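Local coordinates for conserved membrane protein (Chlamydia abortus, PDB 6GZU), which acts as a secreted chlamydial effector that combines deubiquitinase and acetyltransferase activities and induces Golgi fragmentation, at residues D58-D63 with C78-N83; D36-S41 with Q85-L90; L105-S110 with N155-R160. All blocks are in the same frame, centred on the assembly; numbering follows the deposited sequence. Where two conformers were deposited one is given.

Contacts 1 and 2 adjoin each other, their centres about 11 Å apart. Contact 1 is nested inside the chain loop that contact 2 closes. Contact 3 lies on the opposite side of the chain's centre from contact 2, their centres about 25 Å apart. All three are largely buried, but contact 3 reaches the surface at Pro109, which is exposed, and at Phe156, which is partly so. Contacts 2 and 3 reach the same sheet, through neighbouring strands 37-38 and 100-107. Contact 1 is built on zinc ligands and a histidine-carboxylate bond. Contact 2 mixes two direct hydrogen bonds with apolar packing. Contact 3 is mainly apolar and CH-pi packing round a histidine ring, with one water bridge.

Contact 1 of 3, residues D58-D63 with C78-N83; sequences DLHLYD and CHHQNN. With ZN (zinc ion), chain C.
The rings of His60 and His80 meet obliquely, with their planes close to a right angle. NE2 of His60 lies at the edge of the His80 ring, 3.2 Å from His80 ND1. Both nitrogens point at the zinc ion and are not bonded to each other. One face of the His60 ring carries the backbone O of Asp58, nearer the ring's border than its centre. At the edge of the same ring is Cys78, whose CA is 3.4 Å from His60 CD2. His79 ND1 lies over one face of the His80 ring.

The zinc ion is held by His60 NE2 at 2.0 Å, His80 ND1 at 2.0 Å and Cys78 SG at 2.2 Å. Cys95 is the fourth ligand, which makes a Cys2His2 site. The two histidines use different ring nitrogens. The first ligand sits just past helix 51-58: His60 is the C-prime residue of the Schellman motif that ends it. The Cys78 side chain is turned with SG opposite its own N (chi1 172°), which brings SG to the zinc. SG also accepts the backbone N-H of His80 at 3.3 Å.

The far nitrogen of His80 is held by a second-shell carboxylate. His80 NE2 donates to Asp58 OD1 at 2.7 Å, with an angle of 169° at the hydrogen. The donor comes from the anti side, 31° out of the carboxylate plane. Together with the zinc bond at ND1, this bond holds the ring at both nitrogens, and it probably makes ND1 a stronger zinc donor. Tyr103 holds Asp58 OD2. The edge of the His79 ring reaches the same carboxylate, with His79 CE1 3.3 Å from Asp58 OD1.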
loop_
_atom_site.group_PDB
_atom_site.type_symbol
_atom_site.label_atom_id
_atom_site.label_comp_id
_atom_site.label_asym_id
_atom_site.label_seq_id
_atom_site.Cartn_x
_atom_site.Cartn_y
_atom_site.Cartn_z
ATOM N N ASP A 58 2.036 -11.305 4.299
ATOM C CA ASP A 58 0.568 -11.145 4.254
ATOM C C ASP A 58 -0.114 -12.187 3.369
ATOM O O ASP A 58 -1.266 -12.535 3.597
ATOM C CB ASP A 58 0.191 -9.718 3.813
ATOM C CG ASP A 58 0.458 -8.710 4.872
ATOM O OD1 ASP A 58 0.379 -9.087 6.055
ATOM O OD2 ASP A 58 0.703 -7.546 4.561
ATOM N N LEU A 59 0.627 -12.746 2.403
ATOM C CA LEU A 59 0.110 -13.842 1.571
ATOM C C LEU A 59 0.479 -15.207 2.128
ATOM O O LEU A 59 0.291 -16.236 1.448
ATOM C CB LEU A 59 0.673 -13.719 0.144
ATOM C CG LEU A 59 0.149 -12.433 -0.522
ATOM C CD1 LEU A 59 0.940 -12.178 -1.842
ATOM C CD2 LEU A 59 -1.304 -12.631 -0.775
ATOM N N HIS A 60 0.979 -15.242 3.363
ATOM C CA HIS A 60 1.404 -16.502 4.023
ATOM C C HIS A 60 2.443 -17.296 3.259
ATOM O O HIS A 60 2.432 -18.543 3.285
ATOM C CB HIS A 60 0.173 -17.346 4.378
ATOM C CG HIS A 60 -0.897 -16.535 5.052
ATOM N ND1 HIS A 60 -1.991 -16.026 4.380
ATOM C CD2 HIS A 60 -0.995 -16.071 6.316
ATOM C CE1 HIS A 60 -2.759 -15.347 5.221
ATOM N NE2 HIS A 60 -2.180 -15.362 6.406
ATOM N N LEU A 61 3.332 -16.569 2.587
ATOM C CA LEU A 61 4.420 -17.131 1.827
ATOM C C LEU A 61 5.763 -16.960 2.503
ATOM O O LEU A 61 6.800 -17.171 1.876
ATOM C CB LEU A 61 4.460 -16.488 0.450
ATOM C CG LEU A 61 3.273 -16.892 -0.435
ATOM C CD1 LEU A 61 3.218 -15.995 -1.642
ATOM C CD2 LEU A 61 3.382 -18.321 -0.848
ATOM N N TYR A 62 5.792 -16.661 3.792
ATOM C CA TYR A 62 7.086 -16.486 4.437
ATOM C C TYR A 62 7.185 -17.288 5.730
ATOM O O TYR A 62 6.319 -17.185 6.583
ATOM C CB TYR A 62 7.369 -14.996 4.692
ATOM C CG TYR A 62 8.778 -14.836 5.161
ATOM C CD1 TYR A 62 9.838 -15.026 4.274
ATOM C CD2 TYR A 62 9.064 -14.601 6.502
ATOM C CE1 TYR A 62 11.144 -14.942 4.695
ATOM C CE2 TYR A 62 10.367 -14.521 6.938
ATOM C CZ TYR A 62 11.404 -14.697 6.028
ATOM O OH TYR A 62 12.715 -14.611 6.439
ATOM N N ASP A 63 8.230 -18.099 5.877
ATOM C CA ASP A 63 8.375 -18.934 7.074
ATOM C C ASP A 63 9.427 -18.304 7.970
ATOM O O ASP A 63 10.617 -18.438 7.706
ATOM C CB ASP A 63 8.787 -20.367 6.676
ATOM C CG ASP A 63 9.042 -21.281 7.882
ATOM O OD1 ASP A 63 10.039 -21.048 8.593
ATOM O OD2 ASP A 63 8.273 -22.251 8.105
ATOM N N CYS A 78 0.437 -17.678 9.551
ATOM C CA CYS A 78 -0.338 -16.451 9.626
ATOM C C CYS A 78 -0.066 -15.617 10.869
ATOM O O CYS A 78 -0.230 -16.100 11.986
ATOM C CB CYS A 78 -1.803 -16.826 9.585
ATOM S SG CYS A 78 -2.827 -15.463 9.894
ATOM N N HIS A 79 0.279 -14.343 10.684
ATOM C CA HIS A 79 0.492 -13.427 11.808
ATOM C C HIS A 79 -0.662 -12.400 11.952
ATOM O O HIS A 79 -0.580 -11.385 12.709
ATOM C CB HIS A 79 1.851 -12.734 11.656
ATOM C CG HIS A 79 1.911 -11.754 10.527
ATOM N ND1 HIS A 79 1.381 -12.012 9.280
ATOM C CD2 HIS A 79 2.438 -10.507 10.456
ATOM C CE1 HIS A 79 1.554 -10.956 8.499
ATOM N NE2 HIS A 79 2.216 -10.041 9.179
ATOM N N HIS A 80 -1.758 -12.657 11.236
ATOM C CA HIS A 80 -2.908 -11.739 11.247
ATOM C C HIS A 80 -3.938 -11.934 12.313
ATOM O O HIS A 80 -4.795 -11.067 12.493
ATOM C CB HIS A 80 -3.654 -11.795 9.927
ATOM C CG HIS A 80 -2.779 -11.572 8.742
ATOM N ND1 HIS A 80 -2.510 -12.567 7.824
ATOM C CD2 HIS A 80 -2.101 -10.468 8.337
ATOM C CE1 HIS A 80 -1.704 -12.070 6.891
ATOM N NE2 HIS A 80 -1.426 -10.808 7.195
ATOM N N GLN A 81 -3.889 -13.052 13.001
ATOM C CA GLN A 81 -4.904 -13.300 14.012
ATOM C C GLN A 81 -4.417 -12.872 15.401
ATOM O O GLN A 81 -3.221 -12.955 15.715
ATOM C CB GLN A 81 -5.367 -14.759 13.924
ATOM C CG GLN A 81 -6.072 -15.046 12.580
ATOM N N ASN A 82 -5.341 -12.384 16.218
ATOM C CA ASN A 82 -5.006 -12.003 17.586
ATOM C C ASN A 82 -3.900 -10.949 17.642
ATOM O O ASN A 82 -3.088 -10.918 18.563
ATOM C CB ASN A 82 -4.622 -13.248 18.393
ATOM C CG ASN A 82 -5.096 -13.178 19.804
ATOM N N ASN A 83 -3.857 -10.094 16.637
ATOM C CA ASN A 83 -2.878 -9.008 16.626
ATOM C C ASN A 83 -3.607 -7.680 16.520
ATOM O O ASN A 83 -3.962 -7.248 15.429
ATOM C CB ASN A 83 -1.862 -9.180 15.486
ATOM C CG ASN A 83 -0.814 -8.092 15.459
ATOM O OD1 ASN A 83 -0.972 -7.022 16.047
ATOM N ND2 ASN A 83 0.255 -8.347 14.746
HETATM ZN ZN ZN C . -3.169 -14.504 7.886
HETATM O O HOH W 1 3.160 -8.428 6.534
#

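Contact 2 of 3, residues D36-S41 with Q85-L90; sequences DLFVPS and QDYPHL
His89 and Asp86 supply the direct polar links between residues 85-90 and residues 36-41, bonding to Val39 and Ser41. The first segment runs out of strand 37-38, an outermost strand of the mixed sheet, which pairs in parallel with strand 100-107. Residues 85-90 belong to the long loop before strand 100-107, between zinc ligands His80 and Cys95. The contact therefore joins the zinc-binding loop to the edge of the sheet in this Ulp1-like domain.

Two hydrogen bonds cross directly. His89 NE2 donates to the backbone O of Val39 at 2.7 Å, almost perfectly straight at 179°. The oxygen lies in the plane of the imidazole. The donor, however, stands above the carbonyl plane, 47° out of it. With CG between its backbone N and carbonyl carbon (chi1 56°), His89 directs its ring at this strand exit. Ser41 OG donates to Asp86 OD1 at 2.6 Å, using the anti lone pair of the carboxylate oxygen. The same OG accepts the backbone N-H groups of Tyr43 and Thr44, so three bonds grip it.

Weaker polar contact backs these up. Ser41 CA makes a CH...O contact with Asp86 O at 3.4 Å.

Apolar packing adds to these. Leu90 brings CD1 to within 3.5 Å of Phe38 CE2, and the two side chains cross at about a right angle. Phe38 CZ is 4.3 Å from Tyr87 CE1. That same CE1 of Tyr87 comes closer still to the backbone, 3.6 Å from Ser41 N. Beyond this pair, the Phe38 ring stacks on Tyr101, and Tyr87 meets His79 and His80 edge-to-face.

A water spans the segments: it accepts from Ser41 N at 3.1 Å and bonds to Tyr87 OH at 2.7 Å.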
loop_
_atom_site.group_PDB
_atom_site.type_symbol
_atom_site.label_atom_id
_atom_site.label_comp_id
_atom_site.label_asym_id
_atom_site.label_seq_id
_atom_site.Cartn_x
_atom_site.Cartn_y
_atom_site.Cartn_z
ATOM N N ASP A 36 -12.771 -7.088 -0.990
ATOM C CA ASP A 36 -11.588 -7.773 -1.511
ATOM C C ASP A 36 -10.291 -7.077 -1.131
ATOM O O ASP A 36 -9.208 -7.556 -1.456
ATOM C CB ASP A 36 -11.629 -7.814 -3.037
ATOM C CG ASP A 36 -12.579 -8.856 -3.584
ATOM O OD1 ASP A 36 -12.927 -9.812 -2.850
ATOM O OD2 ASP A 36 -12.961 -8.718 -4.767
ATOM N N LEU A 37 -10.377 -5.898 -0.505
ATOM C CA LEU A 37 -9.168 -5.138 -0.207
ATOM C C LEU A 37 -8.584 -5.514 1.135
ATOM O O LEU A 37 -9.270 -5.399 2.161
ATOM C CB LEU A 37 -9.509 -3.654 -0.160
ATOM C CG LEU A 37 -8.377 -2.696 0.211
ATOM C CD1 LEU A 37 -7.332 -2.685 -0.900
ATOM C CD2 LEU A 37 -8.887 -1.246 0.484
ATOM N N PHE A 38 -7.328 -5.946 1.128
ATOM C CA PHE A 38 -6.545 -6.158 2.324
ATOM C C PHE A 38 -5.826 -4.850 2.709
ATOM O O PHE A 38 -5.077 -4.254 1.909
ATOM C CB PHE A 38 -5.504 -7.232 2.054
ATOM C CG PHE A 38 -4.572 -7.482 3.188
ATOM C CD1 PHE A 38 -3.370 -6.777 3.293
ATOM C CD2 PHE A 38 -4.840 -8.472 4.122
ATOM C CE1 PHE A 38 -2.494 -7.020 4.316
ATOM C CE2 PHE A 38 -3.937 -8.720 5.175
ATOM C CZ PHE A 38 -2.792 -7.986 5.280
ATOM N N VAL A 39 -6.023 -4.430 3.949
ATOM C CA VAL A 39 -5.314 -3.280 4.517
ATOM C C VAL A 39 -4.203 -3.814 5.420
ATOM O O VAL A 39 -4.465 -4.626 6.310
ATOM C CB VAL A 39 -6.293 -2.483 5.343
ATOM C CG1 VAL A 39 -5.571 -1.258 6.022
ATOM C CG2 VAL A 39 -7.475 -2.045 4.443
ATOM N N PRO A 40 -2.949 -3.413 5.151
ATOM C CA PRO A 40 -1.802 -3.903 5.913
ATOM C C PRO A 40 -1.663 -3.242 7.260
ATOM O O PRO A 40 -2.562 -2.528 7.716
ATOM C CB PRO A 40 -0.599 -3.563 5.012
ATOM C CG PRO A 40 -1.022 -2.264 4.351
ATOM C CD PRO A 40 -2.548 -2.468 4.091
ATOM N N SER A 41 -0.536 -3.464 7.913
ATOM C CA SER A 41 -0.380 -3.055 9.312
ATOM C C SER A 41 -0.742 -1.601 9.550
ATOM O O SER A 41 -0.286 -0.712 8.833
ATOM C CB SER A 41 1.076 -3.226 9.708
ATOM O OG SER A 41 1.299 -2.608 10.966
ATOM N N GLN A 85 -2.478 -4.687 17.401
ATOM C CA GLN A 85 -1.616 -3.544 17.193
ATOM C C GLN A 85 -1.464 -3.302 15.704
ATOM O O GLN A 85 -1.702 -2.200 15.218
ATOM C CB GLN A 85 -0.264 -3.804 17.806
ATOM C CG GLN A 85 0.716 -2.670 17.625
ATOM C CD GLN A 85 1.971 -2.942 18.401
ATOM O OE1 GLN A 85 2.719 -3.878 18.077
ATOM N NE2 GLN A 85 2.200 -2.158 19.460
ATOM N N ASP A 86 -1.084 -4.340 14.962
ATOM C CA ASP A 86 -0.994 -4.220 13.505
ATOM C C ASP A 86 -2.315 -4.479 12.783
ATOM O O ASP A 86 -2.617 -3.826 11.787
ATOM C CB ASP A 86 0.018 -5.213 12.946
ATOM C CG ASP A 86 1.405 -4.987 13.469
ATOM O OD1 ASP A 86 2.079 -4.071 12.950
ATOM O OD2 ASP A 86 1.844 -5.770 14.340
ATOM N N TYR A 87 -3.071 -5.471 13.250
ATOM C CA TYR A 87 -4.245 -5.947 12.503
ATOM C C TYR A 87 -5.523 -6.044 13.314
ATOM O O TYR A 87 -6.187 -7.068 13.263
ATOM C CB TYR A 87 -3.967 -7.321 11.835
ATOM C CG TYR A 87 -2.672 -7.357 11.058
ATOM C CD1 TYR A 87 -2.546 -6.683 9.855
ATOM C CD2 TYR A 87 -1.560 -8.082 11.530
ATOM C CE1 TYR A 87 -1.347 -6.700 9.146
ATOM C CE2 TYR A 87 -0.348 -8.105 10.827
ATOM C CZ TYR A 87 -0.262 -7.413 9.640
ATOM O OH TYR A 87 0.926 -7.412 8.965
ATOM N N PRO A 88 -5.915 -4.980 14.017
ATOM C CA PRO A 88 -7.173 -5.122 14.764
ATOM C C PRO A 88 -8.361 -5.289 13.813
ATOM O O PRO A 88 -9.366 -5.896 14.186
ATOM C CB PRO A 88 -7.279 -3.790 15.507
ATOM C CG PRO A 88 -6.450 -2.802 14.649
ATOM C CD PRO A 88 -5.321 -3.635 14.120
ATOM N N HIS A 89 -8.226 -4.766 12.588
ATOM C CA HIS A 89 -9.288 -4.807 11.582
ATOM C C HIS A 89 -9.426 -6.202 10.945
ATOM O O HIS A 89 -10.368 -6.437 10.180
ATOM C CB HIS A 89 -9.023 -3.754 10.506
ATOM C CG HIS A 89 -7.682 -3.899 9.861
ATOM N ND1 HIS A 89 -6.497 -3.772 10.565
ATOM C CD2 HIS A 89 -7.341 -4.175 8.582
ATOM C CE1 HIS A 89 -5.483 -3.962 9.739
ATOM N NE2 HIS A 89 -5.969 -4.189 8.526
ATOM N N LEU A 90 -8.477 -7.100 11.217
ATOM C CA LEU A 90 -8.537 -8.471 10.676
ATOM C C LEU A 90 -8.953 -9.494 11.719
ATOM O O LEU A 90 -9.122 -10.670 11.393
ATOM C CB LEU A 90 -7.182 -8.906 10.105
ATOM C CG LEU A 90 -6.696 -8.038 8.938
ATOM C CD1 LEU A 90 -5.359 -8.534 8.377
ATOM C CD2 LEU A 90 -7.789 -7.938 7.844
HETATM O O HOH W 2 0.976 -5.904 6.739
#

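Contact 3 of 3, residues L105-S110 with N155-R160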
loop_
_atom_site.group_PDB
_atom_site.type_symbol
_atom_site.label_atom_id
_atom_site.label_comp_id
_atom_site.label_asym_id
_atom_site.label_seq_id
_atom_site.Cartn_x
_atom_site.Cartn_y
_atom_site.Cartn_z
ATOM N N LEU A 105 3.878 3.200 1.414
ATOM C CA LEU A 105 5.313 2.989 1.425
ATOM C C LEU A 105 5.976 4.345 1.673
ATOM O O LEU A 105 5.763 5.277 0.888
ATOM C CB LEU A 105 5.774 2.316 0.109
ATOM C CG LEU A 105 7.191 1.730 0.066
ATOM C CD1 LEU A 105 7.413 0.716 -1.015
ATOM C CD2 LEU A 105 8.126 2.911 -0.275
ATOM N N TRP A 106 6.785 4.410 2.727
ATOM C CA TRP A 106 7.449 5.620 3.222
ATOM C C TRP A 106 8.880 5.642 2.708
ATOM O O TRP A 106 9.550 4.619 2.693
ATOM C CB TRP A 106 7.487 5.563 4.742
ATOM C CG TRP A 106 7.967 6.807 5.376
ATOM C CD1 TRP A 106 7.193 7.844 5.820
ATOM C CD2 TRP A 106 9.335 7.160 5.697
ATOM N NE1 TRP A 106 7.989 8.832 6.375
ATOM C CE2 TRP A 106 9.300 8.437 6.316
ATOM C CE3 TRP A 106 10.579 6.530 5.517
ATOM C CZ2 TRP A 106 10.452 9.084 6.750
ATOM C CZ3 TRP A 106 11.740 7.195 5.942
ATOM C CH2 TRP A 106 11.662 8.444 6.555
ATOM N N HIS A 107 9.354 6.816 2.261
ATOM C CA HIS A 107 10.719 6.955 1.753
ATOM C C HIS A 107 11.359 8.266 2.122
ATOM O O HIS A 107 10.689 9.287 2.157
ATOM C CB HIS A 107 10.744 6.831 0.226
ATOM C CG HIS A 107 12.124 6.726 -0.330
ATOM N ND1 HIS A 107 12.921 5.620 -0.109
ATOM C CD2 HIS A 107 12.856 7.578 -1.102
ATOM C CE1 HIS A 107 14.090 5.797 -0.715
ATOM N NE2 HIS A 107 14.073 6.971 -1.328
ATOM N N HIS A 108 12.667 8.224 2.317
ATOM C CA HIS A 108 13.473 9.434 2.438
ATOM C C HIS A 108 14.761 9.144 1.696
ATOM O O HIS A 108 15.375 8.093 1.895
ATOM C CB HIS A 108 13.789 9.754 3.888
ATOM C CG HIS A 108 14.359 11.124 4.063
ATOM N ND1 HIS A 108 15.663 11.435 3.744
ATOM C CD2 HIS A 108 13.792 12.275 4.499
ATOM C CE1 HIS A 108 15.881 12.715 3.991
ATOM N NE2 HIS A 108 14.762 13.249 4.456
ATOM N N PRO A 109 15.208 10.087 0.846
ATOM C CA PRO A 109 16.398 9.840 0.024
ATOM C C PRO A 109 17.720 9.759 0.792
ATOM O O PRO A 109 18.718 9.282 0.197
ATOM C CB PRO A 109 16.436 11.043 -0.945
ATOM C CG PRO A 109 15.030 11.660 -0.866
ATOM C CD PRO A 109 14.538 11.369 0.521
ATOM N N SER A 110 17.772 10.194 2.052
ATOM C CA SER A 110 19.049 10.195 2.767
ATOM C C SER A 110 19.409 8.856 3.389
ATOM O O SER A 110 20.547 8.652 3.802
ATOM C CB SER A 110 19.087 11.283 3.837
ATOM O OG SER A 110 18.135 10.936 4.846
ATOM N N ASN A 155 9.100 9.948 -9.844
ATOM C CA ASN A 155 10.403 9.305 -9.644
ATOM C C ASN A 155 11.127 9.747 -8.398
ATOM O O ASN A 155 12.326 9.853 -8.389
ATOM C CB ASN A 155 11.303 9.420 -10.863
ATOM C CG ASN A 155 10.874 8.499 -11.936
ATOM O OD1 ASN A 155 11.110 7.251 -11.874
ATOM N ND2 ASN A 155 10.187 9.057 -12.915
ATOM N N PHE A 156 10.372 10.017 -7.350
ATOM C CA PHE A 156 10.993 10.389 -6.094
ATOM C C PHE A 156 11.923 9.320 -5.529
ATOM O O PHE A 156 12.975 9.657 -4.976
ATOM C CB PHE A 156 9.916 10.699 -5.077
ATOM C CG PHE A 156 10.430 11.346 -3.809
ATOM C CD1 PHE A 156 10.882 10.552 -2.749
ATOM C CD2 PHE A 156 10.454 12.722 -3.651
ATOM C CE1 PHE A 156 11.341 11.099 -1.570
ATOM C CE2 PHE A 156 10.913 13.268 -2.482
ATOM C CZ PHE A 156 11.379 12.480 -1.434
ATOM N N ILE A 157 11.547 8.044 -5.654
ATOM C CA ILE A 157 12.398 6.993 -5.162
ATOM C C ILE A 157 13.352 6.515 -6.260
ATOM O O ILE A 157 12.924 6.170 -7.376
ATOM C CB ILE A 157 11.588 5.773 -4.662
ATOM C CG1 ILE A 157 10.452 6.225 -3.729
ATOM C CG2 ILE A 157 12.525 4.758 -3.962
ATOM C CD1 ILE A 157 9.749 5.009 -3.079
ATOM N N ASN A 158 14.652 6.527 -5.981
ATOM C CA ASN A 158 15.597 6.089 -6.997
ATOM C C ASN A 158 15.245 4.706 -7.510
ATOM O O ASN A 158 14.886 3.820 -6.720
ATOM C CB ASN A 158 17.005 6.038 -6.441
ATOM C CG ASN A 158 18.040 6.021 -7.532
ATOM O OD1 ASN A 158 18.244 5.031 -8.231
ATOM N ND2 ASN A 158 18.679 7.157 -7.711
ATOM N N ASN A 159 15.327 4.497 -8.835
ATOM C CA ASN A 159 14.999 3.189 -9.402
ATOM C C ASN A 159 15.820 2.070 -8.776
ATOM O O ASN A 159 15.341 0.920 -8.667
ATOM C CB ASN A 159 15.286 3.146 -10.899
ATOM C CG ASN A 159 14.262 3.842 -11.728
ATOM O OD1 ASN A 159 13.192 4.161 -11.262
ATOM N ND2 ASN A 159 14.594 4.087 -12.998
ATOM N N ARG A 160 17.050 2.385 -8.390
ATOM C CA ARG A 160 17.943 1.409 -7.753
ATOM C C ARG A 160 17.397 0.833 -6.460
ATOM O O ARG A 160 17.794 -0.293 -6.049
ATOM C CB ARG A 160 19.349 2.016 -7.534
ATOM C CG ARG A 160 20.103 2.297 -8.825
ATOM C CD ARG A 160 21.466 3.004 -8.596
HETATM O O HOH W 3 15.842 7.663 -3.422
#
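Phe156 and Ile157 pack against His107, joining the end of strand 100-107 to the loop that leads into helix 159-174. This sheet-and-helix arrangement is consistent with the Ulp1-like (CE clan) cysteine protease fold.

Phe156 comes first. Its CE1 lies at the edge of the His107 ring, 3.9 Å from His107 CD2. Its CZ also touches Pro109 CG at 3.8 Å, and the Pro109 and Phe156 side chains cross at about a right angle. The backbone N of Phe156 donates to Asp151, and its ring meets that of His134. These two residues fit the acid and histidine of a CE-clan Cys-His-Asp triad, so Phe156 probably borders the active site.

Ile157 takes the face of the His107 ring. Its CG2 sits over the ring centre at 3.8 Å from the centroid, 11° off the normal, in a CH-pi contact. CG1 turns to the side of the backbone N (chi1 -48°) and the chain is extended beyond it, so CD1 reaches Leu105 CD2, 3.9 Å away.

At Asn158 the contact turns polar. A water accepts from Asn158 N at 3.0 Å and also bonds to His107 NE2 at 2.8 Å. Asn158 is the N-cap of helix 159-174. Its OD1 accepts Arg160 N at 2.9 Å, with the N-H in the carbonyl plane and on a lone pair.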